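Lin1840 protein (PDB 4ZO7) probably hydrolyses terminal, non-reducing beta-D-glucosyl residues to release beta-D-glucose, as a member of glycosyl hydrolase family 3. Local coordinates at residues Cys189-Ala194 with Leu233-Phe238; Gly58-Ser63 with Leu86-Asp91; Val376-Lys381 with Phe598-Ser603. The protein carries 2 engineered substitutions. All coordinates share one frame; numbering follows the deposited sequence.

Overall arrangement
Contacts 1 and 2 are buried pairings of neighbouring parallel strands in the TIM-barrel sheet, their centres about 16 Å apart. Both are backbone ladders with apolar packing, and their polar ends reach the same alpha-D-glucose. They also touch directly, through a long, weak ion pair between K191 and D91 and through packing of L233 against M89. Contact 3, only partly buried, belongs to the C-terminal domain, its centre about 33 Å from that of contact 1 and about 41 Å from that of contact 2. There a loop lies against an outermost strand, joined by two direct hydrogen bonds, two bridging waters and little apolar contact, and a separate beta-D-glucose is held.

Contact 1: Cys189-Ala194 with Leu233-Phe238; sequences CVKHFA and LVMTAF. With GLC (alpha-D-glucopyranose), chain I.
V190 and M235 lie at the middle of a run of backbone hydrogen bonds between parallel strands. V190 N donates to L233 O and M235 N to V190 O (2.9 Å), then F193 N gives M235 O an almost straight bond (175°). The last, A237 N to F193 O, is weak. Between V190 and F193 the register slips by one residue, a beta bulge, and the peptide bonds before H192 and A194 are both cis.

Apolar side chains meet on both faces of the pair. C189 is small enough for SG to rest against L233 CB, and it also touches M235 CB (3.7 Å each), while on the other face the branched V190 meets V234, CB to CG2 at 4.1 Å. Beyond the bulge, F193 CB reaches V234 CG1. These are the fifth and sixth strands of the TIM-barrel sheet, and helix 221-228 covers V190 and V234.

The polar groups gather round alpha-D-glucose. K191 has CG between its backbone N and carbonyl carbon (chi1 76°), and the extended chain beyond carries NZ to glucose O4 (2.8 Å) and O3. Its CG also covers one face of the H192 ring. H192 meets the sugar with its edge, NE2 to O3 at 2.7 Å, while D140 holds ND1 and so fixes the ring's rotation. The unbranched M235 lays its thioether along the sugar, SD 3.8 Å from glucose C3 and CE 3.9 Å from C5.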
loop_
_atom_site.group_PDB
_atom_site.type_symbol
_atom_site.label_atom_id
_atom_site.label_comp_id
_atom_site.label_asym_id
_atom_site.label_seq_id
_atom_site.Cartn_x
_atom_site.Cartn_y
_atom_site.Cartn_z
ATOM N N CYS A 189 -26.062 5.342 12.326
ATOM C CA CYS A 189 -25.333 4.109 12.319
ATOM C C CYS A 189 -23.967 4.411 11.748
ATOM O O CYS A 189 -23.826 4.618 10.527
ATOM C CB CYS A 189 -25.984 3.066 11.422
ATOM S SG CYS A 189 -25.098 1.463 11.328
ATOM N N VAL A 190 -22.969 4.439 12.626
ATOM C CA VAL A 190 -21.517 4.546 12.220
ATOM C C VAL A 190 -21.114 3.368 11.318
ATOM O O VAL A 190 -21.453 2.220 11.577
ATOM C CB VAL A 190 -20.599 4.646 13.494
ATOM C CG1 VAL A 190 -19.091 4.580 13.201
ATOM C CG2 VAL A 190 -20.845 5.936 14.220
ATOM N N LYS A 191 -20.430 3.647 10.225
ATOM C CA LYS A 191 -19.907 2.573 9.400
ATOM C C LYS A 191 -18.496 2.968 8.863
ATOM O O LYS A 191 -18.126 4.128 8.944
ATOM C CB LYS A 191 -20.932 2.193 8.315
ATOM C CG LYS A 191 -21.033 3.157 7.163
ATOM C CD LYS A 191 -22.353 3.041 6.374
ATOM C CE LYS A 191 -22.275 3.779 5.044
ATOM N NZ LYS A 191 -23.543 3.707 4.273
ATOM N N HIS A 192 -17.661 2.031 8.408
ATOM C CA HIS A 192 -17.775 0.576 8.512
ATOM C C HIS A 192 -16.655 0.078 9.446
ATOM O O HIS A 192 -15.461 0.330 9.179
ATOM C CB HIS A 192 -17.547 -0.080 7.127
ATOM C CG HIS A 192 -18.379 0.479 6.012
ATOM N ND1 HIS A 192 -18.053 1.646 5.352
ATOM C CD2 HIS A 192 -19.538 0.051 5.446
ATOM C CE1 HIS A 192 -18.935 1.875 4.401
ATOM N NE2 HIS A 192 -19.844 0.922 4.443
ATOM N N PHE A 193 -17.010 -0.624 10.540
ATOM C CA PHE A 193 -16.055 -0.969 11.623
ATOM C C PHE A 193 -15.352 -2.250 11.136
ATOM O O PHE A 193 -16.025 -3.291 11.029
ATOM C CB PHE A 193 -16.822 -1.294 12.904
ATOM C CG PHE A 193 -16.051 -1.051 14.182
ATOM C CD1 PHE A 193 -15.721 0.244 14.556
ATOM C CD2 PHE A 193 -15.632 -2.113 14.983
ATOM C CE1 PHE A 193 -14.969 0.503 15.670
ATOM C CE2 PHE A 193 -14.897 -1.863 16.122
ATOM C CZ PHE A 193 -14.564 -0.549 16.464
ATOM N N ALA A 194 -14.072 -2.215 10.810
ATOM C CA ALA A 194 -13.188 -1.068 10.924
ATOM C C ALA A 194 -12.157 -1.065 9.770
ATOM O O ALA A 194 -11.843 -2.115 9.217
ATOM C CB ALA A 194 -12.493 -1.044 12.318
ATOM N N LEU A 233 -26.315 2.926 16.415
ATOM C CA LEU A 233 -25.846 1.655 15.799
ATOM C C LEU A 233 -24.429 1.709 15.240
ATOM O O LEU A 233 -23.876 2.775 14.949
ATOM C CB LEU A 233 -26.744 1.217 14.632
ATOM C CG LEU A 233 -28.224 0.991 14.928
ATOM C CD1 LEU A 233 -29.063 2.275 14.998
ATOM C CD2 LEU A 233 -28.751 0.011 13.891
ATOM N N VAL A 234 -23.855 0.532 15.064
ATOM C CA VAL A 234 -22.629 0.418 14.311
ATOM C C VAL A 234 -22.785 -0.711 13.289
ATOM O O VAL A 234 -23.486 -1.670 13.540
ATOM C CB VAL A 234 -21.406 0.226 15.288
ATOM C CG1 VAL A 234 -20.126 -0.168 14.563
ATOM C CG2 VAL A 234 -21.186 1.495 16.096
ATOM N N MET A 235 -22.184 -0.545 12.107
ATOM C CA MET A 235 -22.204 -1.562 11.044
ATOM C C MET A 235 -20.817 -2.134 10.853
ATOM O O MET A 235 -19.850 -1.368 10.879
ATOM C CB MET A 235 -22.729 -0.909 9.719
ATOM C CG MET A 235 -22.858 -1.840 8.520
ATOM S SD MET A 235 -23.054 -1.039 6.912
ATOM C CE MET A 235 -24.706 -0.363 7.101
ATOM N N THR A 236 -20.712 -3.457 10.591
ATOM C CA THR A 236 -19.441 -4.103 10.342
ATOM C C THR A 236 -18.910 -3.745 8.944
ATOM O O THR A 236 -19.663 -3.248 8.084
ATOM C CB THR A 236 -19.567 -5.652 10.409
ATOM O OG1 THR A 236 -20.355 -6.157 9.310
ATOM C CG2 THR A 236 -20.229 -6.097 11.704
ATOM N N ALA A 237 -17.623 -4.050 8.713
ATOM C CA ALA A 237 -16.968 -3.824 7.468
ATOM C C ALA A 237 -16.806 -5.121 6.669
ATOM O O ALA A 237 -16.657 -6.201 7.230
ATOM C CB ALA A 237 -15.626 -3.256 7.769
ATOM N N PHE A 238 -16.772 -5.002 5.348
ATOM C CA PHE A 238 -16.425 -6.103 4.435
ATOM C C PHE A 238 -15.053 -6.771 4.549
ATOM O O PHE A 238 -14.927 -8.026 4.260
ATOM C CB PHE A 238 -16.630 -5.616 2.983
ATOM C CG PHE A 238 -18.126 -5.478 2.606
ATOM C CD1 PHE A 238 -18.982 -6.514 2.818
ATOM C CD2 PHE A 238 -18.641 -4.312 2.120
ATOM C CE1 PHE A 238 -20.328 -6.441 2.501
ATOM C CE2 PHE A 238 -19.983 -4.203 1.760
ATOM C CZ PHE A 238 -20.828 -5.277 1.950
HETATM C C1 GLC I . -23.521 -2.294 2.367
HETATM C C2 GLC I . -22.552 -1.082 2.300
HETATM C C3 GLC I . -22.999 0.033 3.248
HETATM C C4 GLC I . -24.485 0.344 3.115
HETATM C C5 GLC I . -25.286 -0.933 3.239
HETATM C C6 GLC I . -26.794 -0.675 3.097
HETATM O O1 GLC I . -23.434 -3.071 3.560
HETATM O O2 GLC I . -21.228 -1.381 2.674
HETATM O O3 GLC I . -22.212 1.193 3.093
HETATM O O4 GLC I . -24.825 1.202 4.152
HETATM O O5 GLC I . -24.872 -1.858 2.238
HETATM O O6 GLC I . -27.043 -0.257 1.796
#

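Contact 2: Gly58-Ser63 with Leu86-Asp91; sequences GSVLGS and LVFMAD. With GLC (alpha-D-glucopyranose), chain I.
The F88 ring carries V60 on one face: CG2 sits 3.9 Å from the ring centroid, 27° off the normal, a CH-pi contact displaced toward the CE2 rim. At the ring's edge lie S63 CB and, in plane, a bound water. V60 and F88 run side by side in the same direction, and a branched valine suits this place because it presents a broad apolar flank to the ring. L86 CD1 adds to the patch, 4.0 Å from V60 CG2, and I72 of helix 66-79 packs on both L86 and F88. Strand 59-61, that helix and strand 87-90 form a beta-alpha-beta unit of the TIM barrel.

On the other face of the sheet S59 points with M89. S59 OG, turned away from the backbone N (chi1 179°), donates to V87 O at 2.8 Å from above the carbonyl plane, a short hydroxyl suited to reaching the neighbouring strand; V60 N reaches the same oxygen from the opposite face. M89 N to V60 O and G62 N to M89 O (2.9 Å each) continue the parallel ladder. G62 has a positive phi, comfortable for glycine, where the strand ends, and the water links S63 N to M89 O. Just past strand 87-90, D91 receives glucose O4 at OD1 (2.7 Å) and O6 at OD2, the latter modelled improbably short.

V87 O and M89 O thus each take two donors, one using a serine hydroxyl and the other a water, which keeps these buried carbonyls satisfied while the adjoining loop presents a carboxylate to two sugar hydroxyls.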
loop_
_atom_site.group_PDB
_atom_site.type_symbol
_atom_site.label_atom_id
_atom_site.label_comp_id
_atom_site.label_asym_id
_atom_site.label_seq_id
_atom_site.Cartn_x
_atom_site.Cartn_y
_atom_site.Cartn_z
ATOM N N GLY A 58 -36.855 -8.787 12.071
ATOM C CA GLY A 58 -36.544 -7.663 12.894
ATOM C C GLY A 58 -36.626 -6.347 12.189
ATOM O O GLY A 58 -37.025 -5.368 12.787
ATOM N N SER A 59 -36.258 -6.304 10.909
ATOM C CA SER A 59 -36.012 -5.010 10.311
ATOM C C SER A 59 -36.203 -4.938 8.814
ATOM O O SER A 59 -35.890 -5.893 8.090
ATOM C CB SER A 59 -34.594 -4.564 10.697
ATOM O OG SER A 59 -34.265 -3.297 10.108
ATOM N N VAL A 60 -36.668 -3.770 8.361
ATOM C CA VAL A 60 -36.738 -3.443 6.916
ATOM C C VAL A 60 -35.605 -2.555 6.469
ATOM O O VAL A 60 -35.259 -1.586 7.142
ATOM C CB VAL A 60 -38.035 -2.747 6.504
ATOM C CG1 VAL A 60 -38.103 -2.612 4.963
ATOM C CG2 VAL A 60 -39.210 -3.547 6.960
ATOM N N LEU A 61 -35.044 -2.864 5.302
ATOM C CA LEU A 61 -33.935 -2.067 4.760
ATOM C C LEU A 61 -34.302 -1.497 3.406
ATOM O O LEU A 61 -34.613 -2.237 2.487
ATOM C CB LEU A 61 -32.681 -2.938 4.609
ATOM C CG LEU A 61 -31.470 -2.309 3.935
ATOM C CD1 LEU A 61 -30.200 -2.439 4.734
ATOM C CD2 LEU A 61 -31.229 -3.041 2.673
ATOM N N GLY A 62 -34.191 -0.179 3.301
ATOM C CA GLY A 62 -34.437 0.525 2.067
ATOM C C GLY A 62 -35.909 0.626 1.645
ATOM O O GLY A 62 -36.184 0.459 0.494
ATOM N N SER A 63 -36.846 0.906 2.564
ATOM C CA SER A 63 -38.244 1.230 2.164
ATOM C C SER A 63 -38.224 2.281 1.036
ATOM O O SER A 63 -37.326 3.112 0.992
ATOM C CB SER A 63 -39.040 1.771 3.360
ATOM O OG SER A 63 -40.345 2.289 3.004
ATOM N N LEU A 86 -41.579 -3.287 13.264
ATOM C CA LEU A 86 -40.393 -3.312 12.445
ATOM C C LEU A 86 -39.638 -2.005 12.663
ATOM O O LEU A 86 -40.234 -0.929 12.822
ATOM C CB LEU A 86 -40.754 -3.469 10.953
ATOM C CG LEU A 86 -41.175 -4.914 10.621
ATOM C CD1 LEU A 86 -42.064 -4.948 9.413
ATOM C CD2 LEU A 86 -39.986 -5.828 10.424
ATOM N N VAL A 87 -38.315 -2.120 12.653
ATOM C CA VAL A 87 -37.476 -0.918 12.499
ATOM C C VAL A 87 -36.995 -0.803 11.034
ATOM O O VAL A 87 -36.553 -1.803 10.418
ATOM C CB VAL A 87 -36.312 -0.887 13.504
ATOM C CG1 VAL A 87 -35.432 -2.130 13.408
ATOM C CG2 VAL A 87 -35.536 0.398 13.340
ATOM N N PHE A 88 -37.143 0.402 10.498
ATOM C CA PHE A 88 -36.869 0.774 9.135
ATOM C C PHE A 88 -35.548 1.563 8.996
ATOM O O PHE A 88 -35.378 2.640 9.549
ATOM C CB PHE A 88 -38.018 1.611 8.607
ATOM C CG PHE A 88 -39.248 0.807 8.265
ATOM C CD1 PHE A 88 -40.137 0.415 9.247
ATOM C CD2 PHE A 88 -39.507 0.454 6.966
ATOM C CE1 PHE A 88 -41.283 -0.331 8.943
ATOM C CE2 PHE A 88 -40.609 -0.338 6.649
ATOM C CZ PHE A 88 -41.513 -0.719 7.639
ATOM N N MET A 89 -34.654 1.037 8.177
ATOM C CA MET A 89 -33.294 1.595 8.021
ATOM C C MET A 89 -33.020 1.953 6.556
ATOM O O MET A 89 -33.570 1.335 5.636
ATOM C CB MET A 89 -32.277 0.580 8.525
ATOM C CG MET A 89 -32.577 0.133 9.964
ATOM S SD MET A 89 -31.051 -0.511 10.637
ATOM C CE MET A 89 -31.812 -1.414 11.965
ATOM N N ALA A 90 -32.223 2.991 6.343
ATOM C CA ALA A 90 -31.963 3.446 4.954
ATOM C C ALA A 90 -30.628 4.161 4.820
ATOM O O ALA A 90 -30.024 4.635 5.795
ATOM C CB ALA A 90 -33.062 4.372 4.504
ATOM N N ASP A 91 -30.209 4.281 3.587
ATOM C CA ASP A 91 -28.958 4.935 3.265
ATOM C C ASP A 91 -29.236 6.412 2.966
ATOM O O ASP A 91 -29.577 6.776 1.844
ATOM C CB ASP A 91 -28.351 4.229 2.037
ATOM C CG ASP A 91 -27.602 2.981 2.400
ATOM O OD1 ASP A 91 -26.713 3.001 3.286
ATOM O OD2 ASP A 91 -27.868 1.970 1.796
HETATM C C1 GLC I . -23.521 -2.294 2.367
HETATM C C2 GLC I . -22.552 -1.082 2.300
HETATM C C3 GLC I . -22.999 0.033 3.248
HETATM C C4 GLC I . -24.485 0.344 3.115
HETATM C C5 GLC I . -25.286 -0.933 3.239
HETATM C C6 GLC I . -26.794 -0.675 3.097
HETATM O O1 GLC I . -23.434 -3.071 3.560
HETATM O O2 GLC I . -21.228 -1.381 2.674
HETATM O O3 GLC I . -22.212 1.193 3.093
HETATM O O4 GLC I . -24.825 1.202 4.152
HETATM O O5 GLC I . -24.872 -1.858 2.238
HETATM O O6 GLC I . -27.043 -0.257 1.796
HETATM O O HOH W 1 -36.283 1.915 5.272
#

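Contact 3: Val376-Lys381 with Phe598-Ser603; sequences VLLENK and FGYGKS. With BGC (beta-D-glucopyranose), chain D.
An outermost strand of the C-terminal domain's mixed sheet, 376-380, is covered by the loop before strand 607-611, and L377 meets K602 where they join. K602 N donates to L377 O in the carbonyl plane (2.8 Å, 166°), while a water bridges L377 N to K602 O, so L377 is tied to K602 directly through O and by way of a water through N. The leucine also packs CD2 against K602 CB at 3.8 Å. The lysine's long aliphatic chain suits a place along the strand: K602 CD lies 3.6 Å from L378 O, and beyond it the chain bends at chi3, bringing CE near N380 N (3.9 Å).

L378 and E379 both face L522 of strand 521-524, a classic beta bulge. L378 O accepts the Y600 hydroxyl in a short bond of 2.5 Å, lying near the plane of the tyrosine ring, and L378 CD2 packs against Y600 CE2.

A beta-D-glucose sits over this junction. A tyrosine fits because its hydroxyl, donating to L378 O, can at once accept from glucose O2 (2.6 Å). E379, bent at chi2 (-77°), turns a carboxylate, a ready acceptor, to the sugar hydroxyls: E379 OE2 accepts from glucose O4 (2.7 Å) and is also bonded to Y596 OH. F595 O adds a further bond to the sugar.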
loop_
_atom_site.group_PDB
_atom_site.type_symbol
_atom_site.label_atom_id
_atom_site.label_comp_id
_atom_site.label_asym_id
_atom_site.label_seq_id
_atom_site.Cartn_x
_atom_site.Cartn_y
_atom_site.Cartn_z
ATOM N N VAL A 376 -13.667 23.792 -3.679
ATOM C CA VAL A 376 -12.267 24.231 -3.465
ATOM C C VAL A 376 -11.702 24.967 -4.705
ATOM O O VAL A 376 -11.629 24.409 -5.757
ATOM C CB VAL A 376 -11.342 23.040 -3.149
ATOM C CG1 VAL A 376 -9.903 23.505 -2.896
ATOM C CG2 VAL A 376 -11.908 22.214 -1.996
ATOM N N LEU A 377 -11.295 26.220 -4.547
ATOM C CA LEU A 377 -10.609 26.938 -5.597
ATOM C C LEU A 377 -9.169 26.521 -5.592
ATOM O O LEU A 377 -8.465 26.820 -4.629
ATOM C CB LEU A 377 -10.684 28.474 -5.393
ATOM C CG LEU A 377 -10.102 29.408 -6.492
ATOM C CD1 LEU A 377 -10.877 29.171 -7.795
ATOM C CD2 LEU A 377 -10.211 30.861 -6.017
ATOM N N LEU A 378 -8.735 25.869 -6.672
ATOM C CA LEU A 378 -7.382 25.322 -6.818
ATOM C C LEU A 378 -6.387 26.247 -7.558
ATOM O O LEU A 378 -5.206 26.280 -7.230
ATOM C CB LEU A 378 -7.481 23.898 -7.473
ATOM C CG LEU A 378 -8.255 22.885 -6.631
ATOM C CD1 LEU A 378 -8.339 21.510 -7.287
ATOM C CD2 LEU A 378 -7.550 22.687 -5.316
ATOM N N GLU A 379 -6.870 26.947 -8.591
ATOM C CA GLU A 379 -6.034 27.927 -9.333
ATOM C C GLU A 379 -6.882 29.147 -9.731
ATOM O O GLU A 379 -8.066 29.023 -10.026
ATOM C CB GLU A 379 -5.385 27.353 -10.609
ATOM C CG GLU A 379 -4.618 26.028 -10.494
ATOM C CD GLU A 379 -3.220 26.139 -9.875
ATOM O OE1 GLU A 379 -2.711 27.293 -9.664
ATOM O OE2 GLU A 379 -2.633 25.038 -9.595
ATOM N N ASN A 380 -6.259 30.310 -9.784
ATOM C CA ASN A 380 -6.931 31.505 -10.297
ATOM C C ASN A 380 -5.855 32.488 -10.667
ATOM O O ASN A 380 -5.456 33.315 -9.866
ATOM C CB ASN A 380 -7.853 32.086 -9.233
ATOM C CG ASN A 380 -8.757 33.170 -9.754
ATOM O OD1 ASN A 380 -8.983 33.274 -10.949
ATOM N ND2 ASN A 380 -9.293 33.975 -8.844
ATOM N N LYS A 381 -5.351 32.334 -11.879
ATOM C CA LYS A 381 -4.274 33.160 -12.403
ATOM C C LYS A 381 -4.795 34.486 -12.906
ATOM O O LYS A 381 -5.824 34.574 -13.552
ATOM C CB LYS A 381 -3.529 32.408 -13.508
ATOM C CG LYS A 381 -2.879 31.144 -12.947
ATOM C CD LYS A 381 -2.420 30.151 -14.003
ATOM C CE LYS A 381 -2.547 28.718 -13.501
ATOM N NZ LYS A 381 -2.007 27.716 -14.467
ATOM N N PHE A 598 -3.031 18.666 1.694
ATOM C CA PHE A 598 -4.138 18.800 2.637
ATOM C C PHE A 598 -4.220 20.235 3.167
ATOM O O PHE A 598 -3.160 20.880 3.504
ATOM C CB PHE A 598 -3.867 17.887 3.789
ATOM C CG PHE A 598 -4.907 17.937 4.887
ATOM C CD1 PHE A 598 -6.018 17.096 4.860
ATOM C CD2 PHE A 598 -4.734 18.731 6.006
ATOM C CE1 PHE A 598 -6.977 17.134 5.863
ATOM C CE2 PHE A 598 -5.693 18.732 7.034
ATOM C CZ PHE A 598 -6.782 17.918 6.978
ATOM N N GLY A 599 -5.448 20.715 3.300
ATOM C CA GLY A 599 -5.688 22.063 3.857
ATOM C C GLY A 599 -5.567 23.222 2.888
ATOM O O GLY A 599 -5.713 24.374 3.323
ATOM N N TYR A 600 -5.293 22.924 1.595
ATOM C CA TYR A 600 -5.107 23.945 0.542
ATOM C C TYR A 600 -6.395 24.352 -0.177
ATOM O O TYR A 600 -7.191 23.501 -0.606
ATOM C CB TYR A 600 -4.078 23.462 -0.496
ATOM C CG TYR A 600 -3.944 24.325 -1.771
ATOM C CD1 TYR A 600 -3.224 25.531 -1.778
ATOM C CD2 TYR A 600 -4.541 23.933 -2.946
ATOM C CE1 TYR A 600 -3.095 26.282 -2.945
ATOM C CE2 TYR A 600 -4.432 24.699 -4.112
ATOM C CZ TYR A 600 -3.700 25.870 -4.109
ATOM O OH TYR A 600 -3.593 26.602 -5.285
ATOM N N GLY A 601 -6.548 25.664 -0.365
ATOM C CA GLY A 601 -7.714 26.205 -1.099
ATOM C C GLY A 601 -7.500 27.719 -1.201
ATOM O O GLY A 601 -6.990 28.346 -0.300
ATOM N N LYS A 602 -7.845 28.289 -2.327
ATOM C CA LYS A 602 -7.715 29.703 -2.501
ATOM C C LYS A 602 -9.030 30.477 -2.164
ATOM O O LYS A 602 -10.082 29.885 -1.825
ATOM C CB LYS A 602 -7.187 29.971 -3.922
ATOM C CG LYS A 602 -5.819 29.344 -4.222
ATOM C CD LYS A 602 -5.461 29.516 -5.682
ATOM C CE LYS A 602 -5.153 30.950 -6.048
ATOM N NZ LYS A 602 -3.839 31.338 -5.452
ATOM N N SER A 603 -8.945 31.807 -2.237
ATOM C CA SER A 603 -10.081 32.704 -1.933
ATOM C C SER A 603 -9.951 33.959 -2.849
ATOM O O SER A 603 -8.856 34.305 -3.296
ATOM C CB SER A 603 -9.979 33.115 -0.452
ATOM O OG SER A 603 -10.845 34.203 -0.097
HETATM C C2 BGC D . -0.087 26.404 -6.066
HETATM C C3 BGC D . -0.491 26.094 -7.519
HETATM C C4 BGC D . 0.540 25.187 -8.171
HETATM C C5 BGC D . 0.797 23.971 -7.259
HETATM C C6 BGC D . 1.791 22.975 -7.842
HETATM C C1 BGC D . 0.138 25.111 -5.274
HETATM O O1 BGC D . 0.438 25.407 -3.897
HETATM O O2 BGC D . -1.100 27.173 -5.426
HETATM O O3 BGC D . -0.733 27.292 -8.265
HETATM O O4 BGC D . -0.012 24.628 -9.362
HETATM O O5 BGC D . 1.178 24.374 -5.935
HETATM O O6 BGC D . 1.896 21.873 -6.946
HETATM O O HOH W 2 -11.327 27.385 -1.908
HETATM O O HOH W 3 -8.014 33.928 -6.121
#